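Local coordinates for extracellular solute-binding protein, family 1 (Bifidobacterium longum subsp. infantis, PDB 6FTH) that probably binds human milk oligosaccharides outside the cell and hands them to an ABC transporter for import, at residues G229-G234 and K243-S248; T233-K238 and L501-N506; D249-V254 and E489-Y494. All coordinates share one frame; numbering follows the deposited sequence.

Interaction 1 of 3, residues G229-G234 and K243-S248; sequences GASPTG and KSFLTS
Gly234 and Ser244 bring the two backbones closest, with CA atoms 5.5 Å apart, where Gly234, just after the 3-10 turn 231-233, adopts phi 108° and faces strand 243-244. The carbonyl of Gly234 takes two hydrogen bonds, and their donors reach its O from opposite faces of the carbonyl plane. Phe245 N lies 2.9 Å from Gly234 O, with an N-H...O angle of 140°, so this bond is noticeably bent. Ser244 OG donates to the same Gly234 O, also over 2.9 Å. With OG opposite the backbone N about chi1 (178°), the hydroxyl sits where it can give its proton to that carbonyl and accept from Leu246 N, 3.1 Å away from OG. Replacing Ser244 by alanine is likely to leave Gly234 O with only the bent Phe245 N bond from 243-248, and Leu246 N without the hydroxyl that accepts from it. The Phe245 ring turns one face to the glycine: Gly234 CA stands 3.9 Å from the ring centroid, offset toward the rim, in a CH-pi contact. The side chain of Leu246 comes in beside it, CG 4.0 Å from Gly234 CA. The leucine stands where a side chain of Gly234 would have to go, and the positive phi by itself also calls for glycine. Outside the pair, Phe208 meets the Phe245 ring and Leu503 of helix 503-518 touches Ser244. Ser244 OG accepting from Leu246 N makes an ST turn at the outgoing side of the hairpin of strands 235-238 and 241-244, while the bonds to Gly234 O join it to the residue just before the hairpin.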
ATOM      1  N   GLY A 229      -5.280   5.682   1.442  1.00 17.41           N
ATOM      2  CA  GLY A 229      -5.870   7.009   1.360  1.00 18.63           C
ATOM      3  C   GLY A 229      -7.319   7.017   0.915  1.00 15.70           C
ATOM      4  O   GLY A 229      -8.074   6.067   1.143  1.00 18.23           O
ATOM      5  N   ALA A 230      -7.718   8.096   0.240  1.00 15.62           N
ATOM      6  CA  ALA A 230      -9.120   8.269  -0.134  1.00 13.11           C
ATOM      7  C   ALA A 230      -9.524   7.398  -1.320  1.00 12.32           C
ATOM      8  O   ALA A 230     -10.695   7.016  -1.460  1.00 12.31           O
ATOM      9  CB  ALA A 230      -9.375   9.735  -0.508  1.00 14.75           C
ATOM     10  N   SER A 231      -8.585   7.102  -2.207  1.00 12.36           N
ATOM     11  CA  SER A 231      -8.930   6.362  -3.415  1.00 11.52           C
ATOM     12  C   SER A 231      -9.526   4.985  -3.148  1.00 11.57           C
ATOM     13  O   SER A 231     -10.525   4.635  -3.803  1.00 13.14           O
ATOM     14  CB  SER A 231      -7.718   6.289  -4.353  1.00 11.35           C
ATOM     15  OG  SER A 231      -8.034   5.606  -5.534  1.00 11.94           O
ATOM     16  N   PRO A 232      -9.029   4.190  -2.201  1.00 10.89           N
ATOM     17  CA  PRO A 232      -9.689   2.906  -1.931  1.00 14.95           C
ATOM     18  C   PRO A 232     -11.132   3.016  -1.505  1.00 13.73           C
ATOM     19  O   PRO A 232     -11.834   2.002  -1.542  1.00 13.06           O
ATOM     20  CB  PRO A 232      -8.830   2.299  -0.817  1.00 14.99           C
ATOM     21  CG  PRO A 232      -7.486   2.863  -1.056  1.00 13.77           C
ATOM     22  CD  PRO A 232      -7.731   4.272  -1.521  1.00 13.17           C
ATOM     23  N   THR A 233     -11.607   4.188  -1.099  1.00 13.46           N
ATOM     24  CA  THR A 233     -13.005   4.358  -0.733  1.00 12.84           C
ATOM     25  C   THR A 233     -13.842   5.003  -1.826  1.00 13.18           C
ATOM     26  O   THR A 233     -15.030   5.263  -1.607  1.00 15.61           O
ATOM     27  CB  THR A 233     -13.147   5.124   0.593  1.00 16.34           C
ATOM     28  OG1 THR A 233     -12.670   6.468   0.476  1.00 15.77           O
ATOM     29  CG2 THR A 233     -12.362   4.417   1.698  1.00 18.24           C
ATOM     30  N   GLY A 234     -13.279   5.229  -3.009  1.00 11.99           N
ATOM     31  CA  GLY A 234     -14.045   5.631  -4.160  1.00 12.48           C
ATOM     32  C   GLY A 234     -13.880   7.069  -4.617  1.00 13.10           C
ATOM     33  O   GLY A 234     -14.722   7.541  -5.383  1.00 14.39           O
ATOM     34  N   LYS A 243     -13.968  14.248  -6.834  1.00 10.26           N
ATOM     35  CA  LYS A 243     -15.179  13.562  -7.242  1.00  9.92           C
ATOM     36  C   LYS A 243     -15.145  12.134  -6.712  1.00 11.28           C
ATOM     37  O   LYS A 243     -14.114  11.639  -6.256  1.00 12.19           O
ATOM     38  CB  LYS A 243     -15.348  13.602  -8.761  1.00 15.14           C
ATOM     39  CG  LYS A 243     -15.392  15.036  -9.296  1.00 16.79           C
ATOM     40  CD  LYS A 243     -15.424  15.072 -10.781  1.00 29.26           C
ATOM     41  CE  LYS A 243     -15.598  16.506 -11.266  1.00 31.99           C
ATOM     42  NZ  LYS A 243     -15.739  16.537 -12.756  1.00 40.22           N
ATOM     43  N   SER A 244     -16.296  11.472  -6.771  1.00 12.74           N
ATOM     44  CA  SER A 244     -16.338  10.031  -6.564  1.00 11.95           C
ATOM     45  C   SER A 244     -16.422   9.315  -7.896  1.00 12.36           C
ATOM     46  O   SER A 244     -17.236   9.661  -8.749  1.00 12.71           O
ATOM     47  CB  SER A 244     -17.529   9.608  -5.708  1.00 12.66           C
ATOM     48  OG  SER A 244     -17.569   8.179  -5.571  1.00 13.35           O
ATOM     49  N   PHE A 245     -15.589   8.291  -8.071  1.00 11.36           N
ATOM     50  CA  PHE A 245     -15.726   7.504  -9.278  1.00 10.66           C
ATOM     51  C   PHE A 245     -16.841   6.473  -9.184  1.00 13.18           C
ATOM     52  O   PHE A 245     -17.175   5.868 -10.202  1.00 13.04           O
ATOM     53  CB  PHE A 245     -14.400   6.865  -9.724  1.00 11.93           C
ATOM     54  CG  PHE A 245     -13.749   5.931  -8.717  1.00 12.34           C
ATOM     55  CD1 PHE A 245     -14.255   4.659  -8.464  1.00 13.21           C
ATOM     56  CD2 PHE A 245     -12.557   6.296  -8.121  1.00 13.58           C
ATOM     57  CE1 PHE A 245     -13.617   3.808  -7.580  1.00 12.48           C
ATOM     58  CE2 PHE A 245     -11.908   5.451  -7.216  1.00 13.36           C
ATOM     59  CZ  PHE A 245     -12.430   4.189  -6.968  1.00 13.60           C
ATOM     60  N   LEU A 246     -17.452   6.303  -8.013  1.00 11.64           N
ATOM     61  CA  LEU A 246     -18.441   5.249  -7.827  1.00 12.48           C
ATOM     62  C   LEU A 246     -19.667   5.460  -8.690  1.00 13.95           C
ATOM     63  O   LEU A 246     -20.375   4.493  -8.978  1.00 14.60           O
ATOM     64  CB  LEU A 246     -18.862   5.184  -6.361  1.00 13.46           C
ATOM     65  CG  LEU A 246     -17.769   4.804  -5.371  1.00 11.69           C
ATOM     66  CD1 LEU A 246     -18.311   4.869  -3.943  1.00 14.88           C
ATOM     67  CD2 LEU A 246     -17.209   3.415  -5.651  1.00 14.50           C
ATOM     68  N   THR A 247     -19.942   6.699  -9.104  1.00 14.50           N
ATOM     69  CA  THR A 247     -21.084   7.031  -9.950  1.00 13.44           C
ATOM     70  C   THR A 247     -20.652   7.582 -11.304  1.00 16.30           C
ATOM     71  O   THR A 247     -21.447   8.221 -12.006  1.00 16.73           O
ATOM     72  CB  THR A 247     -22.013   8.029  -9.237  1.00 17.01           C
ATOM     73  OG1 THR A 247     -21.272   9.210  -8.918  1.00 17.94           O
ATOM     74  CG2 THR A 247     -22.570   7.433  -7.973  1.00 18.59           C
ATOM     75  N   SER A 248     -19.406   7.336 -11.699  1.00 14.00           N
ATOM     76  CA  SER A 248     -18.872   7.892 -12.933  1.00 15.49           C
ATOM     77  C   SER A 248     -19.146   6.973 -14.120  1.00 13.78           C
ATOM     78  O   SER A 248     -19.195   5.751 -13.982  1.00 13.92           O
ATOM     79  CB  SER A 248     -17.363   8.107 -12.819  1.00 14.14           C
ATOM     80  OG  SER A 248     -16.667   6.882 -12.723  1.00 12.98           O
TER

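Interaction 2 of 3, residues T233-K238 and L501-N506; sequences TGFYAK and LGLQEN
Phe235 reaches helix 503-506 with the far end of its ring, CZ standing 3.6 Å from Asn506 CB. The backbones themselves stay well apart, 9.0 Å between the CA atoms of Phe235 and Asn506, so the ring spans the gap. Its chi1 of -57° sets CG opposite the carbonyl carbon and beside the backbone N, which carries CE1 and CZ out to the helix; CE1 lies 4.0 Å from the same Asn506 CB. The two side chains cross at about a right angle, and the ring and amide planes are 46° apart, neither stacked nor perpendicular. The ring thus meets chiefly the aliphatic CB of the asparagine, while the amide oxygen OD1 turns to another partner, accepting a hydrogen bond from Asn466 ND2. Leu503, one helical turn earlier, adds a second apolar contact through one methyl: CD1 is 4.2 Å from Phe235 CZ. Its CG is trans to the backbone N (chi1 -179°), and the branch brings CD1 nearer the ring than the direction of its CB alone would suggest. No hydrogen bond links the two segments, and the contact is small, 119 Å² in all. Trp510, further along helix 503-518, also meets the Phe235 ring, and Ile449 packs on it from a loop. Strand 235-238 pairs with strand 241-244, whose Ser244 touches both Phe235 and Leu503, while helix 457-484 lies against Asn506 through Leu463.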
ATOM      1  N   THR A 233     -11.607   4.188  -1.099  1.00 13.46           N
ATOM      2  CA  THR A 233     -13.005   4.358  -0.733  1.00 12.84           C
ATOM      3  C   THR A 233     -13.842   5.003  -1.826  1.00 13.18           C
ATOM      4  O   THR A 233     -15.030   5.263  -1.607  1.00 15.61           O
ATOM      5  CB  THR A 233     -13.147   5.124   0.593  1.00 16.34           C
ATOM      6  OG1 THR A 233     -12.670   6.468   0.476  1.00 15.77           O
ATOM      7  CG2 THR A 233     -12.362   4.417   1.698  1.00 18.24           C
ATOM      8  N   GLY A 234     -13.279   5.229  -3.009  1.00 11.99           N
ATOM      9  CA  GLY A 234     -14.045   5.631  -4.160  1.00 12.48           C
ATOM     10  C   GLY A 234     -13.880   7.069  -4.617  1.00 13.10           C
ATOM     11  O   GLY A 234     -14.722   7.541  -5.383  1.00 14.39           O
ATOM     12  N   PHE A 235     -12.827   7.758  -4.199  1.00 11.64           N
ATOM     13  CA  PHE A 235     -12.635   9.171  -4.537  1.00 12.51           C
ATOM     14  C   PHE A 235     -11.402   9.398  -5.398  1.00 12.37           C
ATOM     15  O   PHE A 235     -10.443   8.618  -5.371  1.00 11.52           O
ATOM     16  CB  PHE A 235     -12.574  10.028  -3.271  1.00 11.40           C
ATOM     17  CG  PHE A 235     -13.798   9.861  -2.428  1.00 11.70           C
ATOM     18  CD1 PHE A 235     -14.952  10.559  -2.722  1.00 14.00           C
ATOM     19  CD2 PHE A 235     -13.843   8.879  -1.442  1.00 13.50           C
ATOM     20  CE1 PHE A 235     -16.118  10.339  -2.004  1.00 13.31           C
ATOM     21  CE2 PHE A 235     -15.000   8.657  -0.720  1.00 14.78           C
ATOM     22  CZ  PHE A 235     -16.136   9.385  -0.995  1.00 14.46           C
ATOM     23  N   TYR A 236     -11.454  10.480  -6.177  1.00 11.71           N
ATOM     24  CA  TYR A 236     -10.341  10.892  -7.008  1.00 10.78           C
ATOM     25  C   TYR A 236     -10.374  12.400  -7.145  1.00 10.79           C
ATOM     26  O   TYR A 236     -11.302  13.062  -6.685  1.00 11.18           O
ATOM     27  CB  TYR A 236     -10.372  10.253  -8.391  1.00 11.54           C
ATOM     28  CG  TYR A 236     -11.446  10.719  -9.338  1.00 11.02           C
ATOM     29  CD1 TYR A 236     -12.750  10.242  -9.220  1.00 11.48           C
ATOM     30  CD2 TYR A 236     -11.143  11.579 -10.385  1.00 12.86           C
ATOM     31  CE1 TYR A 236     -13.726  10.641 -10.096  1.00 13.63           C
ATOM     32  CE2 TYR A 236     -12.115  11.996 -11.254  1.00 11.93           C
ATOM     33  CZ  TYR A 236     -13.407  11.511 -11.120  1.00 13.75           C
ATOM     34  OH  TYR A 236     -14.414  11.879 -11.987  1.00 17.67           O
ATOM     35  N   ALA A 237      -9.338  12.936  -7.770  1.00 10.70           N
ATOM     36  CA  ALA A 237      -9.280  14.361  -8.066  1.00 10.66           C
ATOM     37  C   ALA A 237      -8.828  14.560  -9.503  1.00 11.85           C
ATOM     38  O   ALA A 237      -8.053  13.770 -10.044  1.00 11.19           O
ATOM     39  CB  ALA A 237      -8.331  15.116  -7.137  1.00 11.96           C
ATOM     40  N   LYS A 238      -9.319  15.631 -10.115  1.00 11.48           N
ATOM     41  CA  LYS A 238      -8.827  16.047 -11.419  1.00 12.89           C
ATOM     42  C   LYS A 238      -8.942  17.560 -11.481  1.00 13.14           C
ATOM     43  O   LYS A 238      -9.985  18.108 -11.128  1.00 12.11           O
ATOM     44  CB  LYS A 238      -9.669  15.414 -12.535  1.00 17.67           C
ATOM     45  CG  LYS A 238      -8.882  14.869 -13.687  1.00 26.81           C
ATOM     46  CD  LYS A 238      -9.795  14.433 -14.827  1.00 20.35           C
ATOM     47  CE  LYS A 238      -9.999  12.931 -14.846  1.00 18.83           C
ATOM     48  NZ  LYS A 238     -10.620  12.535 -16.144  1.00 21.42           N
ATOM     49  N   LEU A 501     -27.279   7.533   0.737  1.00 14.73           N
ATOM     50  CA  LEU A 501     -26.392   7.063   1.782  1.00 15.17           C
ATOM     51  C   LEU A 501     -25.272   8.050   2.101  1.00 14.11           C
ATOM     52  O   LEU A 501     -24.393   7.744   2.911  1.00 16.79           O
ATOM     53  CB  LEU A 501     -25.835   5.676   1.392  1.00 14.56           C
ATOM     54  CG  LEU A 501     -26.894   4.589   1.174  1.00 13.28           C
ATOM     55  CD1 LEU A 501     -26.248   3.320   0.649  1.00 16.36           C
ATOM     56  CD2 LEU A 501     -27.596   4.292   2.505  1.00 15.90           C
ATOM     57  N   GLY A 502     -25.300   9.240   1.501  1.00 14.20           N
ATOM     58  CA  GLY A 502     -24.375  10.296   1.857  1.00 13.15           C
ATOM     59  C   GLY A 502     -23.179  10.458   0.941  1.00 12.89           C
ATOM     60  O   GLY A 502     -22.243  11.159   1.315  1.00 14.85           O
ATOM     61  N   LEU A 503     -23.167   9.806  -0.234  1.00 12.99           N
ATOM     62  CA  LEU A 503     -21.994   9.919  -1.108  1.00 12.66           C
ATOM     63  C   LEU A 503     -21.617  11.369  -1.374  1.00 13.45           C
ATOM     64  O   LEU A 503     -20.430  11.716  -1.335  1.00 12.86           O
ATOM     65  CB  LEU A 503     -22.220   9.179  -2.422  1.00 12.77           C
ATOM     66  CG  LEU A 503     -21.040   9.210  -3.393  1.00 12.10           C
ATOM     67  CD1 LEU A 503     -19.859   8.567  -2.754  1.00 14.58           C
ATOM     68  CD2 LEU A 503     -21.378   8.491  -4.681  1.00 15.65           C
ATOM     69  N   GLN A 504     -22.601  12.226  -1.661  1.00 12.55           N
ATOM     70  CA  GLN A 504     -22.270  13.606  -2.031  1.00 14.37           C
ATOM     71  C   GLN A 504     -21.779  14.410  -0.837  1.00 13.43           C
ATOM     72  O   GLN A 504     -20.974  15.340  -1.009  1.00 12.72           O
ATOM     73  CB  GLN A 504     -23.447  14.296  -2.707  1.00 13.96           C
ATOM     74  CG  GLN A 504     -23.911  13.639  -3.958  1.00 18.08           C
ATOM     75  CD  GLN A 504     -22.782  13.399  -4.905  1.00 19.48           C
ATOM     76  OE1 GLN A 504     -21.947  14.275  -5.127  1.00 20.67           O
ATOM     77  NE2 GLN A 504     -22.709  12.188  -5.437  1.00 23.75           N
ATOM     78  N   GLU A 505     -22.218  14.066   0.382  1.00 12.25           N
ATOM     79  CA  GLU A 505     -21.621  14.639   1.577  1.00 11.55           C
ATOM     80  C   GLU A 505     -20.154  14.245   1.669  1.00 12.84           C
ATOM     81  O   GLU A 505     -19.285  15.067   1.987  1.00 12.84           O
ATOM     82  CB  GLU A 505     -22.380  14.159   2.821  1.00 13.78           C
ATOM     83  CG  GLU A 505     -21.795  14.678   4.140  1.00 14.40           C
ATOM     84  CD  GLU A 505     -22.576  14.211   5.371  1.00 18.83           C
ATOM     85  OE1 GLU A 505     -23.153  13.088   5.333  1.00 16.60           O
ATOM     86  OE2 GLU A 505     -22.596  14.971   6.371  1.00 20.73           O
ATOM     87  N   ASN A 506     -19.861  12.975   1.396  1.00 12.04           N
ATOM     88  CA  ASN A 506     -18.481  12.512   1.450  1.00 12.74           C
ATOM     89  C   ASN A 506     -17.618  13.224   0.408  1.00 11.12           C
ATOM     90  O   ASN A 506     -16.476  13.593   0.691  1.00 11.45           O
ATOM     91  CB  ASN A 506     -18.437  10.990   1.234  1.00 12.59           C
ATOM     92  CG  ASN A 506     -18.814  10.198   2.466  1.00 16.94           C
ATOM     93  OD1 ASN A 506     -19.390  10.718   3.400  1.00 14.39           O
ATOM     94  ND2 ASN A 506     -18.431   8.924   2.482  1.00 18.57           N
TER

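Interaction 3 of 3, residues D249-V254 and E489-Y494; sequences DEYKQV and EEWDAY
Lys252 lies across the indole of Trp491, and its side chain can be followed over the ring atom by atom. CB begins at the six-membered end, 3.9 Å from Trp491 CH2. CG continues the chain in an extended course, opposite the backbone N, and leads to CD, which stands almost on the normal of the five-membered ring, 3.8 Å from its centroid, a CH-pi contact. At chi3 (48°) the chain bends, keeping CE close to Trp491 NE1. The bend also brings NZ over the pyrrole part, 3.7 Å from the five-ring centroid and 28° off the normal: a cation-pi interaction. The ring atom NZ comes nearest is Trp491 CD1, at 3.3 Å. The opposite face of the indole is covered by CD2 of Tyr494 from its own helix. At the indole edge a water accepts from Trp491 NE1 and donates to Asp249 OD1, 2.8 Å from that oxygen, bridging the two helices. Tyr251 adds to the contact, CD2 meeting the ring edge at Trp491 CH2 over 4.3 Å, while CE2 lies 3.7 Å from Tyr494 OH. The two tyrosine hydroxyls bond elsewhere, Tyr251 OH to Thr478 OG1 and Tyr494 OH to Leu246 O. The axes of these short segments run closer to antiparallel than to parallel, with 142° between their N-to-C directions, and 12.2 Å apart, a spacing bridged by large side chains. Helix 457-484 packs against both tyrosines through Val474, joining helices 249-263 and 487-500 as a third element.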
ATOM      1  N   ASP A 249     -19.281   7.578 -15.298  1.00 16.19           N
ATOM      2  CA  ASP A 249     -19.349   6.799 -16.528  1.00 16.44           C
ATOM      3  C   ASP A 249     -18.108   5.914 -16.678  1.00 16.11           C
ATOM      4  O   ASP A 249     -18.196   4.791 -17.187  1.00 14.33           O
ATOM      5  CB  ASP A 249     -19.491   7.741 -17.719  1.00 20.14           C
ATOM      6  CG  ASP A 249     -20.822   8.493 -17.730  1.00 39.27           C
ATOM      7  OD1 ASP A 249     -21.844   7.953 -17.227  1.00 39.58           O
ATOM      8  OD2 ASP A 249     -20.841   9.627 -18.275  1.00 45.25           O
ATOM      9  N   GLU A 250     -16.957   6.392 -16.211  1.00 15.37           N
ATOM     10  CA  GLU A 250     -15.732   5.604 -16.295  1.00 13.55           C
ATOM     11  C   GLU A 250     -15.859   4.278 -15.553  1.00 13.64           C
ATOM     12  O   GLU A 250     -15.460   3.224 -16.070  1.00 12.35           O
ATOM     13  CB  GLU A 250     -14.581   6.406 -15.716  1.00 13.30           C
ATOM     14  CG  GLU A 250     -14.149   7.574 -16.569  1.00 13.62           C
ATOM     15  CD  GLU A 250     -14.859   8.906 -16.277  1.00 15.42           C
ATOM     16  OE1 GLU A 250     -15.963   8.932 -15.697  1.00 16.78           O
ATOM     17  OE2 GLU A 250     -14.278   9.953 -16.636  1.00 18.37           O
ATOM     18  N   TYR A 251     -16.372   4.320 -14.316  1.00 13.12           N
ATOM     19  CA  TYR A 251     -16.580   3.102 -13.530  1.00 12.53           C
ATOM     20  C   TYR A 251     -17.581   2.184 -14.226  1.00 13.35           C
ATOM     21  O   TYR A 251     -17.383   0.965 -14.319  1.00 13.12           O
ATOM     22  CB  TYR A 251     -17.075   3.498 -12.126  1.00 12.96           C
ATOM     23  CG  TYR A 251     -17.112   2.417 -11.057  1.00 13.87           C
ATOM     24  CD1 TYR A 251     -15.944   1.839 -10.591  1.00 13.82           C
ATOM     25  CD2 TYR A 251     -18.305   2.024 -10.488  1.00 14.98           C
ATOM     26  CE1 TYR A 251     -15.967   0.860  -9.601  1.00 15.99           C
ATOM     27  CE2 TYR A 251     -18.343   1.059  -9.491  1.00 12.90           C
ATOM     28  CZ  TYR A 251     -17.171   0.477  -9.058  1.00 14.66           C
ATOM     29  OH  TYR A 251     -17.162  -0.479  -8.087  1.00 14.96           O
ATOM     30  N   LYS A 252     -18.677   2.754 -14.719  1.00 13.44           N
ATOM     31  CA  LYS A 252     -19.641   1.966 -15.483  1.00 13.00           C
ATOM     32  C   LYS A 252     -18.972   1.256 -16.665  1.00 13.77           C
ATOM     33  O   LYS A 252     -19.230   0.075 -16.912  1.00 15.53           O
ATOM     34  CB  LYS A 252     -20.771   2.873 -15.980  1.00 16.00           C
ATOM     35  CG  LYS A 252     -21.833   2.118 -16.809  1.00 18.64           C
ATOM     36  CD  LYS A 252     -23.200   2.819 -16.950  1.00 26.43           C
ATOM     37  CE  LYS A 252     -23.107   4.262 -17.344  1.00 30.98           C
ATOM     38  NZ  LYS A 252     -24.484   4.818 -17.547  1.00 43.13           N
ATOM     39  N   GLN A 253     -18.125   1.963 -17.410  1.00 13.65           N
ATOM     40  CA  GLN A 253     -17.474   1.378 -18.577  1.00 14.43           C
ATOM     41  C   GLN A 253     -16.506   0.266 -18.192  1.00 13.96           C
ATOM     42  O   GLN A 253     -16.416  -0.745 -18.898  1.00 14.28           O
ATOM     43  CB  GLN A 253     -16.793   2.470 -19.395  1.00 17.20           C
ATOM     44  CG  GLN A 253     -17.793   3.450 -20.062  1.00 21.85           C
ATOM     45  CD  GLN A 253     -19.001   2.736 -20.683  1.00 29.53           C
ATOM     46  OE1 GLN A 253     -18.847   1.753 -21.410  1.00 31.55           O
ATOM     47  NE2 GLN A 253     -20.211   3.208 -20.364  1.00 31.19           N
ATOM     48  N   VAL A 254     -15.766   0.440 -17.092  1.00 13.55           N
ATOM     49  CA  VAL A 254     -14.890  -0.629 -16.612  1.00 13.45           C
ATOM     50  C   VAL A 254     -15.706  -1.874 -16.300  1.00 14.00           C
ATOM     51  O   VAL A 254     -15.328  -3.000 -16.659  1.00 13.93           O
ATOM     52  CB  VAL A 254     -14.099  -0.171 -15.382  1.00 12.54           C
ATOM     53  CG1 VAL A 254     -13.413  -1.357 -14.728  1.00 12.86           C
ATOM     54  CG2 VAL A 254     -13.096   0.878 -15.782  1.00 12.96           C
ATOM     55  N   GLU A 489     -29.589  -0.882 -16.973  1.00 23.15           N
ATOM     56  CA  GLU A 489     -30.934  -0.623 -16.474  1.00 28.28           C
ATOM     57  C   GLU A 489     -30.989  -0.394 -14.963  1.00 26.25           C
ATOM     58  O   GLU A 489     -32.006   0.089 -14.463  1.00 24.68           O
ATOM     59  CB  GLU A 489     -31.869  -1.771 -16.873  1.00 28.18           C
ATOM     60  CG  GLU A 489     -31.479  -3.125 -16.307  1.00 32.27           C
ATOM     61  CD  GLU A 489     -30.684  -3.999 -17.285  1.00 37.48           C
ATOM     62  OE1 GLU A 489     -29.921  -3.464 -18.126  1.00 34.78           O
ATOM     63  OE2 GLU A 489     -30.834  -5.238 -17.200  1.00 36.79           O
ATOM     64  N   GLU A 490     -29.934  -0.737 -14.219  1.00 20.61           N
ATOM     65  CA  GLU A 490     -29.903  -0.541 -12.774  1.00 17.76           C
ATOM     66  C   GLU A 490     -29.035   0.637 -12.341  1.00 18.68           C
ATOM     67  O   GLU A 490     -29.008   0.967 -11.150  1.00 18.65           O
ATOM     68  CB  GLU A 490     -29.417  -1.825 -12.080  1.00 19.10           C
ATOM     69  CG  GLU A 490     -30.337  -2.999 -12.366  1.00 22.64           C
ATOM     70  CD  GLU A 490     -29.931  -4.277 -11.693  1.00 27.28           C
ATOM     71  OE1 GLU A 490     -28.868  -4.342 -11.037  1.00 23.45           O
ATOM     72  OE2 GLU A 490     -30.697  -5.251 -11.816  1.00 35.15           O
ATOM     73  N   TRP A 491     -28.334   1.269 -13.271  1.00 19.03           N
ATOM     74  CA  TRP A 491     -27.331   2.273 -12.912  1.00 17.42           C
ATOM     75  C   TRP A 491     -27.952   3.505 -12.254  1.00 18.21           C
ATOM     76  O   TRP A 491     -27.457   3.985 -11.232  1.00 17.73           O
ATOM     77  CB  TRP A 491     -26.571   2.665 -14.172  1.00 16.59           C
ATOM     78  CG  TRP A 491     -25.511   3.694 -13.986  1.00 18.48           C
ATOM     79  CD1 TRP A 491     -25.569   4.977 -14.388  1.00 19.02           C
ATOM     80  CD2 TRP A 491     -24.216   3.520 -13.376  1.00 16.02           C
ATOM     81  NE1 TRP A 491     -24.414   5.630 -14.061  1.00 19.29           N
ATOM     82  CE2 TRP A 491     -23.563   4.752 -13.440  1.00 17.28           C
ATOM     83  CE3 TRP A 491     -23.558   2.436 -12.788  1.00 17.21           C
ATOM     84  CZ2 TRP A 491     -22.264   4.939 -12.947  1.00 17.55           C
ATOM     85  CZ3 TRP A 491     -22.290   2.621 -12.294  1.00 18.22           C
ATOM     86  CH2 TRP A 491     -21.658   3.867 -12.365  1.00 16.96           C
ATOM     87  N   ASP A 492     -29.027   4.045 -12.832  1.00 19.27           N
ATOM     88  CA  ASP A 492     -29.623   5.252 -12.261  1.00 22.07           C
ATOM     89  C   ASP A 492     -30.093   5.016 -10.825  1.00 19.11           C
ATOM     90  O   ASP A 492     -29.841   5.837  -9.934  1.00 18.00           O
ATOM     91  CB  ASP A 492     -30.771   5.722 -13.154  1.00 21.32           C
ATOM     92  CG  ASP A 492     -31.476   6.955 -12.600  1.00 35.49           C
ATOM     93  OD1 ASP A 492     -30.876   8.049 -12.627  1.00 37.60           O
ATOM     94  OD2 ASP A 492     -32.632   6.831 -12.138  1.00 38.74           O
ATOM     95  N   ALA A 493     -30.753   3.890 -10.564  1.00 19.13           N
ATOM     96  CA  ALA A 493     -31.211   3.639  -9.205  1.00 17.61           C
ATOM     97  C   ALA A 493     -30.031   3.488  -8.254  1.00 20.39           C
ATOM     98  O   ALA A 493     -30.081   3.941  -7.108  1.00 16.91           O
ATOM     99  CB  ALA A 493     -32.087   2.388  -9.176  1.00 23.48           C
ATOM    100  N   TYR A 494     -28.957   2.837  -8.706  1.00 15.74           N
ATOM    101  CA  TYR A 494     -27.788   2.684  -7.852  1.00 16.19           C
ATOM    102  C   TYR A 494     -27.193   4.041  -7.485  1.00 12.75           C
ATOM    103  O   TYR A 494     -26.847   4.271  -6.320  1.00 14.00           O
ATOM    104  CB  TYR A 494     -26.774   1.784  -8.568  1.00 15.28           C
ATOM    105  CG  TYR A 494     -25.302   1.970  -8.265  1.00 14.39           C
ATOM    106  CD1 TYR A 494     -24.706   1.280  -7.248  1.00 14.99           C
ATOM    107  CD2 TYR A 494     -24.503   2.766  -9.074  1.00 14.81           C
ATOM    108  CE1 TYR A 494     -23.364   1.411  -6.989  1.00 15.34           C
ATOM    109  CE2 TYR A 494     -23.152   2.908  -8.832  1.00 14.73           C
ATOM    110  CZ  TYR A 494     -22.593   2.226  -7.793  1.00 13.07           C
ATOM    111  OH  TYR A 494     -21.254   2.327  -7.517  1.00 14.88           O
TER
HETATM  112  O   HOH W   1     -22.817   8.223 -14.627  1.00 35.52           O

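From the N terminus, interaction 1 comes first: it closes a short loop around the hairpin of strands 235-238 and 241-244. Interaction 2 starts inside that loop, sharing Thr233 and Gly234, but reaches some 260 residues ahead to helix 503-518, so the two loops cross. Interaction 3 opens just after interaction 1 ends, on helix 249-263, and returns at helix 487-500, so its loop lies within that of interaction 2. Interaction 1 touches both others, its centre about 5 Å from that of interaction 2 and about 14 Å from that of interaction 3. Interaction 1 closes the hairpin on itself, interaction 2 fastens it to the last helix, and interaction 3 joins two helices.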